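Local coordinates for protein Phthiocerol/phenolphthiocerol synthesis polyketide synthase type I PpsC (Mycobacterium tuberculosis, PDB 5NJI) that helps build phthiocerol and phenolphthiocerol chains as a type I polyketide synthase, this dehydratase domain probably removing water from beta-hydroxyacyl intermediates, at residues D175-Q178 with R179-G182; P226-M229 with D230-L233; A238-T241 with A242-A246. The protein carries 1 engineered substitution. All coordinates share one frame; numbering follows the deposited sequence.

Interaction 1: D175-Q178 with R179-G182; sequences DLYQ and RLRG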
# COMPACT_ATOMS: atom_id res chain seq x y z
N ASP A 175 -7.94 14.19 14.67
CA ASP A 175 -7.22 13.59 15.78
C ASP A 175 -6.36 12.43 15.32
O ASP A 175 -5.27 12.20 15.86
CB ASP A 175 -8.19 13.10 16.86
CG ASP A 175 -8.77 14.24 17.69
OD1 ASP A 175 -8.26 15.37 17.60
OD2 ASP A 175 -9.74 13.98 18.44
N LEU A 176 -6.85 11.64 14.35
CA LEU A 176 -6.03 10.56 13.80
C LEU A 176 -4.78 11.10 13.13
O LEU A 176 -3.66 10.65 13.40
CB LEU A 176 -6.85 9.70 12.83
CG LEU A 176 -6.05 8.64 12.05
CD1 LEU A 176 -5.47 7.56 12.95
CD2 LEU A 176 -6.91 8.02 10.95
N TYR A 177 -4.93 12.09 12.25
CA TYR A 177 -3.76 12.63 11.58
C TYR A 177 -2.80 13.30 12.57
O TYR A 177 -1.59 13.18 12.42
CB TYR A 177 -4.20 13.57 10.46
CG TYR A 177 -4.80 12.79 9.30
CD1 TYR A 177 -4.02 11.89 8.57
CD2 TYR A 177 -6.14 12.92 8.96
CE1 TYR A 177 -4.56 11.15 7.54
CE2 TYR A 177 -6.69 12.18 7.92
CZ TYR A 177 -5.89 11.28 7.23
OH TYR A 177 -6.44 10.56 6.20
N GLN A 178 -3.33 13.96 13.60
CA GLN A 178 -2.46 14.52 14.63
C GLN A 178 -1.66 13.43 15.34
O GLN A 178 -0.46 13.59 15.58
CB GLN A 178 -3.28 15.30 15.66
CG GLN A 178 -3.58 16.73 15.26
CD GLN A 178 -4.14 17.54 16.40
OE1 GLN A 178 -3.40 18.04 17.25
NE2 GLN A 178 -5.47 17.67 16.44
N ARG A 179 -2.31 12.32 15.71
CA ARG A 179 -1.61 11.22 16.35
C ARG A 179 -0.50 10.69 15.45
O ARG A 179 0.64 10.48 15.89
CB ARG A 179 -2.57 10.10 16.73
CG ARG A 179 -3.19 10.24 18.11
CD ARG A 179 -3.76 8.92 18.63
NE ARG A 179 -4.58 8.22 17.64
CZ ARG A 179 -5.84 8.52 17.36
NH1 ARG A 179 -6.46 9.51 17.99
NH2 ARG A 179 -6.49 7.82 16.44
N LEU A 180 -0.81 10.50 14.16
CA LEU A 180 0.19 10.01 13.22
C LEU A 180 1.37 10.99 13.10
O LEU A 180 2.53 10.56 13.12
CB LEU A 180 -0.46 9.75 11.86
CG LEU A 180 -1.49 8.63 11.80
CD1 LEU A 180 -2.26 8.59 10.47
CD2 LEU A 180 -0.83 7.29 12.04
N ARG A 181 1.09 12.29 13.00
CA ARG A 181 2.18 13.27 12.90
C ARG A 181 3.03 13.28 14.16
O ARG A 181 4.25 13.44 14.09
CB ARG A 181 1.63 14.66 12.63
CG ARG A 181 1.12 14.87 11.21
CD ARG A 181 0.88 16.35 10.92
NE ARG A 181 -0.16 16.91 11.79
CZ ARG A 181 -1.45 16.94 11.50
NH1 ARG A 181 -1.90 16.45 10.35
NH2 ARG A 181 -2.31 17.47 12.36
N GLY A 182 2.39 13.15 15.33
CA GLY A 182 3.17 13.11 16.56
C GLY A 182 4.07 11.90 16.64
O GLY A 182 5.05 11.91 17.41
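R181 folds back along the helix over the backbone of Y177 and Q178, one turn earlier. Its chain bends about the CG-CD bond (chi3 -63°), which lays one face of the guanidinium over the peptide; Y177 O sits 3.8 Å above the plane, over its centre. Y177 O already accepts from R181 N at 2.9 Å, so both the main chain and the flat charged group of R181 meet this carbonyl, the first by a hydrogen bond and the second by face contact. At the far end of the guanidinium, R181 NH2 rests against Q178 CG at 3.3 Å. The Q178 amide and the guanidinium are nearly parallel planes, 8° apart, but what touches is the methylene, not the amide.

R179 repeats the bend on another side of the helix. Here chi3 of -47° sets the guanidinium with one face over L176 CA, toward the rim of the group, while L176 CD1 lies 3.6 Å from R179 NH2. The two side chains cross at about a right angle, so a leucine methyl meets the end of the arginine.

The buried side joins L180 to L176 and Y177. L180 CD1 lies 4.1 Å from L176 CG and 4.2 Å from Y177 CD1, meeting that ring obliquely. L180 N donates to L176 O at 3.0 Å, one of four consecutive i to i+4 bonds that fix this spacing.

The helix 173-182 is amphipathic. L176 packs on I194 and L197 of strand 194-200, and Y177 OH is hydrogen-bonded to Q234 and to the backbone N of I194. R179 NH2 bonds G237 O and its chain touches T243 and A246 of helix 240-246, while L180 touches strand 185-187 and the bound acyl-CoA.

Interaction 2: P226-M229 with D230-L233; sequences PVMM and DIAL. With 8Z2 (~{S}-[2-[3-[[(2~{R})-4-[[[(2~{R},3~{S},4~{R},5~{R})-5-(6-aminopurin-9-yl)-4-oxidanyl-3-phosphonooxy-oxolan-2-yl]methoxy-oxidanyl-phosphoryl]oxy-oxidanyl-phosphoryl]oxy-3,3-dimethyl-2-oxidanyl-butanoyl]amino]propanoylamino]ethyl] (~{E})-dodec-2-enethioate), chain B.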
# COMPACT_ATOMS: atom_id res chain seq x y z
N PRO A 226 -1.78 3.39 -5.00
CA PRO A 226 -1.09 3.36 -3.73
C PRO A 226 -1.67 4.33 -2.65
O PRO A 226 -1.67 4.08 -1.52
CB PRO A 226 0.36 3.78 -4.09
CG PRO A 226 0.49 3.52 -5.49
CD PRO A 226 -0.86 3.60 -6.12
N VAL A 227 -2.10 5.49 -3.10
CA VAL A 227 -2.54 6.49 -2.10
C VAL A 227 -3.82 5.98 -1.47
O VAL A 227 -4.08 6.04 -0.34
CB VAL A 227 -2.80 7.92 -2.69
CG1 VAL A 227 -3.29 8.86 -1.66
CG2 VAL A 227 -1.56 8.39 -3.43
N MET A 228 -4.69 5.46 -2.31
CA MET A 228 -5.91 4.80 -1.82
C MET A 228 -5.83 3.48 -0.72
O MET A 228 -6.33 3.41 0.29
CB MET A 228 -6.97 4.40 -2.90
CG MET A 228 -8.35 4.15 -2.38
SD MET A 228 -9.09 5.79 -2.08
CE MET A 228 -10.81 5.51 -2.00
N MET A 229 -4.85 2.67 -1.13
CA MET A 229 -4.43 1.58 -0.28
C MET A 229 -3.86 2.19 1.04
O MET A 229 -4.18 1.74 2.06
CB MET A 229 -3.38 0.63 -0.88
CG MET A 229 -2.94 -0.45 0.07
SD MET A 229 -1.97 -1.61 -0.87
CE MET A 229 -1.40 -2.65 0.42
N ASP A 230 -2.98 3.20 0.96
CA ASP A 230 -2.47 3.77 2.19
C ASP A 230 -3.59 4.34 3.05
O ASP A 230 -3.58 4.18 4.27
CB ASP A 230 -1.43 4.85 1.90
CG ASP A 230 -0.69 5.28 3.16
OD1 ASP A 230 0.20 4.53 3.60
OD2 ASP A 230 -1.03 6.34 3.73
N ILE A 231 -4.55 5.04 2.42
CA ILE A 231 -5.68 5.61 3.16
C ILE A 231 -6.45 4.51 3.86
O ILE A 231 -6.80 4.63 5.04
CB ILE A 231 -6.59 6.41 2.20
CG1 ILE A 231 -5.92 7.71 1.77
CG2 ILE A 231 -7.95 6.73 2.86
CD1 ILE A 231 -6.51 8.30 0.47
N ALA A 232 -6.68 3.39 3.18
CA ALA A 232 -7.32 2.26 3.84
C ALA A 232 -6.52 1.79 5.05
O ALA A 232 -7.10 1.51 6.11
CB ALA A 232 -7.50 1.11 2.85
N LEU A 233 -5.19 1.70 4.94
CA LEU A 233 -4.35 1.27 6.06
C LEU A 233 -4.38 2.26 7.23
O LEU A 233 -4.22 1.84 8.38
CB LEU A 233 -2.90 1.10 5.60
CG LEU A 233 -2.64 0.06 4.52
CD1 LEU A 233 -1.17 0.12 4.13
CD2 LEU A 233 -3.03 -1.33 5.00
C2 8Z2 B . 14.55 -11.85 3.77
C4 8Z2 B . 15.53 -10.46 5.38
C5 8Z2 B . 16.71 -10.69 4.84
C6 8Z2 B . 16.84 -11.48 3.81
C8 8Z2 B . 17.03 -9.39 6.48
C10 8Z2 B . -0.72 2.84 13.09
C11 8Z2 B . -1.12 1.94 14.19
C12 8Z2 B . -0.36 2.25 15.42
N9 8Z2 B . 15.73 -9.61 6.36
N7 8Z2 B . 17.61 -10.01 5.51
N3 8Z2 B . 14.43 -11.03 4.86
N1 8Z2 B . 15.79 -12.08 3.25
N6 8Z2 B . 18.08 -11.61 3.39
C1' 8Z2 B . 14.25 -9.40 6.95
C2' 8Z2 B . 14.17 -10.61 7.81
O2' 8Z2 B . 12.88 -11.03 7.40
C3' 8Z2 B . 14.38 -9.99 9.29
O3' 8Z2 B . 14.82 -11.07 10.17
C4' 8Z2 B . 13.00 -9.05 9.19
O4' 8Z2 B . 13.33 -8.43 7.86
C5' 8Z2 B . 12.60 -7.91 10.10
O5' 8Z2 B . 13.46 -6.83 10.15
P1 8Z2 B . 14.90 -6.85 10.50
O11 8Z2 B . 15.43 -7.08 9.17
O12 8Z2 B . 15.40 -8.01 11.28
O6 8Z2 B . 15.46 -5.38 11.18
P2 8Z2 B . 16.36 -4.38 10.30
O21 8Z2 B . 16.96 -5.05 8.99
O22 8Z2 B . 17.44 -3.60 10.74
O7 8Z2 B . 15.10 -3.38 9.98
CPA 8Z2 B . 13.80 -3.35 10.59
CPB 8Z2 B . 13.08 -2.19 9.85
CP8 8Z2 B . 13.14 -2.52 8.35
CP7 8Z2 B . 11.66 -2.03 10.28
CP9 8Z2 B . 13.84 -0.90 10.13
OP3 8Z2 B . 12.49 -3.71 8.20
CP6 8Z2 B . 12.51 -1.45 7.42
OP2 8Z2 B . 12.96 -0.36 7.42
NP2 8Z2 B . 11.61 -1.85 6.54
CP5 8Z2 B . 10.95 -1.03 5.55
CP4 8Z2 B . 9.63 -0.51 6.10
CP3 8Z2 B . 8.97 0.37 5.02
OP1 8Z2 B . 9.64 0.89 4.18
NP1 8Z2 B . 7.68 0.55 5.07
CP2 8Z2 B . 6.96 1.31 4.10
CP1 8Z2 B . 7.12 2.77 4.31
S 8Z2 B . 6.32 3.31 5.85
P3 8Z2 B . 16.36 -11.80 9.72
O31 8Z2 B . 17.26 -10.43 9.32
O32 8Z2 B . 16.42 -12.51 8.51
O33 8Z2 B . 17.13 -12.56 10.70
CA1 8Z2 B . 4.84 3.25 5.48
CA2 8Z2 B . 3.90 3.69 6.53
OA1 8Z2 B . 4.34 2.90 4.45
CA3 8Z2 B . 2.45 3.59 6.25
CA4 8Z2 B . 1.52 3.99 7.32
CA5 8Z2 B . 0.09 3.62 7.03
CA6 8Z2 B . -0.79 4.01 8.21
CA7 8Z2 B . -0.66 2.99 9.37
CA8 8Z2 B . -1.13 3.55 10.70
CA9 8Z2 B . -1.35 2.48 11.80
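D230, whose backbone N donates to P226 O at 2.9 Å one turn back, carries a carboxylate oxygen gripped from outside the two segments: OD2 takes a hydrogen bond from Q234 NE2 and a weak one from H187 NE2. With OD2 held, the rotation of the carboxylate is restrained and OD1 is left facing the dodecenoyl chain of the bound CoA ester. D230 OD1 stands 3.6 Å from ligand atom CA3, the beta carbon of the double bond, a contact without a hydrogen bond. CG lies anti to the backbone N (chi1 -170°), a setting that carries the group off the helix toward the enoyl ester, which resembles a dehydration product. One turn further, L233 O approaches ligand atom CA7 to 3.9 Å, so the acyl chain runs past successive turns of the helix.

On another flank, I231 reaches back along the axis. Its CG1 stands beside the backbone N (chi1 -71°), and the outstretched end brings I231 CD1 to 3.9 Å from V227 CG1, the two side chains meeting at a slant. I231 CG1 passes 3.3 Å from V227 O, the carbonyl that also accepts from I231 N at 3.0 Å. M229 is extended throughout and leaves the helix almost straight; its CG comes within 4.5 Å of L233 CD1, the base of the methionine chain loosely meeting a terminal methyl of the leucine.

All eight residues are buried, as expected of one of the two hotdog helices in the double-hotdog fold of these dehydratases. M229 packs on A71 of helix 70-84, and both M229 and L233 lie on F267 of strand 262-272. I231 rests on V209 of strand 205-209, while V227 faces W56 and F191 in loops.

Interaction 3: A238-T241 with A242-A246; sequences ATRT and ATDLA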
# COMPACT_ATOMS: atom_id res chain seq x y z
N ALA A 238 -6.86 4.07 14.17
CA ALA A 238 -7.98 4.41 15.03
C ALA A 238 -8.50 3.23 15.82
O ALA A 238 -9.46 3.38 16.57
CB ALA A 238 -9.12 5.01 14.20
N THR A 239 -7.89 2.05 15.68
CA THR A 239 -8.32 0.90 16.46
C THR A 239 -7.97 1.08 17.93
O THR A 239 -7.13 1.89 18.31
CB THR A 239 -7.66 -0.38 15.95
OG1 THR A 239 -6.24 -0.23 16.01
CG2 THR A 239 -8.12 -0.70 14.52
N ARG A 240 -8.64 0.29 18.78
CA ARG A 240 -8.33 0.33 20.21
C ARG A 240 -6.86 0.01 20.46
O ARG A 240 -6.21 0.67 21.27
CB ARG A 240 -9.23 -0.64 20.98
CG ARG A 240 -9.03 -0.54 22.50
CD ARG A 240 -10.28 -0.93 23.27
NE ARG A 240 -10.84 -2.20 22.81
CZ ARG A 240 -11.76 -2.89 23.47
NH1 ARG A 240 -12.24 -2.45 24.62
NH2 ARG A 240 -12.22 -4.03 22.96
N THR A 241 -6.32 -1.00 19.78
CA THR A 241 -4.91 -1.33 19.96
C THR A 241 -4.03 -0.13 19.64
O THR A 241 -3.07 0.16 20.37
CB THR A 241 -4.55 -2.52 19.07
OG1 THR A 241 -5.33 -3.65 19.45
CG2 THR A 241 -3.08 -2.89 19.20
N ALA A 242 -4.36 0.60 18.58
CA ALA A 242 -3.54 1.73 18.19
C ALA A 242 -3.64 2.88 19.18
O ALA A 242 -2.64 3.52 19.50
CB ALA A 242 -3.93 2.22 16.80
N THR A 243 -4.86 3.20 19.64
CA THR A 243 -5.00 4.34 20.53
C THR A 243 -4.46 4.02 21.92
O THR A 243 -3.92 4.90 22.59
CB THR A 243 -6.47 4.79 20.56
OG1 THR A 243 -7.31 3.71 20.93
CG2 THR A 243 -6.91 5.29 19.18
N ASP A 244 -4.56 2.76 22.35
CA ASP A 244 -3.93 2.38 23.61
C ASP A 244 -2.42 2.59 23.55
O ASP A 244 -1.80 3.01 24.54
CB ASP A 244 -4.25 0.92 23.96
CG ASP A 244 -5.66 0.74 24.53
OD1 ASP A 244 -6.39 1.74 24.69
OD2 ASP A 244 -6.03 -0.42 24.82
N LEU A 245 -1.81 2.32 22.40
CA LEU A 245 -0.36 2.45 22.29
C LEU A 245 0.05 3.91 22.32
O LEU A 245 1.07 4.26 22.94
CB LEU A 245 0.13 1.78 21.00
CG LEU A 245 1.61 2.01 20.65
CD1 LEU A 245 2.53 1.35 21.66
CD2 LEU A 245 1.92 1.52 19.24
N ALA A 246 -0.72 4.79 21.68
CA ALA A 246 -0.42 6.21 21.69
C ALA A 246 -0.78 6.87 23.01
O ALA A 246 -0.24 7.93 23.32
CB ALA A 246 -1.16 6.91 20.55
O HOH W 1 -9.83 3.59 19.41
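T239 and T243 both turn OG1 between their own backbone N and carbonyl carbon, with chi1 of 58° and 56°, but to different ends. In T239 this rotation aims the hydroxyl into the first turn as an N-cap: OG1 accepts from A242 N at 3.3 Å, and the A242 methyl packs against it, CB to OG1 3.5 Å. The same oxygen is hydrogen-bonded to L236 O, so A242 N and L236 O both hold it. In T243 the hydroxyl folds back toward the start of the helix, where T243 OG1 lies 3.2 Å from T239 O and 3.3 Å from R240 O. A water joins T243 OG1 to A238 O at 2.9 Å from each, bridging the chain just ahead of the helix to its first turn.

R240 and D244 lie side by side; CG of R240 is 3.8 Å from D244 OD2, yet the charged ends stay apart. D244 N donates to R240 O at 2.9 Å.

The helix 240-246 and its N-cap lie against strand 281-289, where T239 and A242 touch L286 and T241 OG1 bonds L286 O. A242 also meets the ligand, and T243 and A246 pack on R179 of helix 173-182.

Interaction 2 is the core contact, wholly buried near the centre of the chain, whereas interactions 1 and 3 are partly buried, their centres about 19 and 20 Å from the centre of the chain. Those outer two touch directly: the chain of R179 spans from A238 to A246, binding helix 173-182 to helix 240-246. Interaction 2 touches neither, but Q234 at the end of its helix connects it to interaction 1, bonding both D230 and Y177. Chemistry follows place. Arginines folded over backbone mark interaction 1, hydroxyl capping and a water interaction 3, and aliphatic packing on some flanks with one anchored carboxylate on another interaction 2. All three contribute to the acyl-CoA pocket, through L180, D230 with L233, and A242.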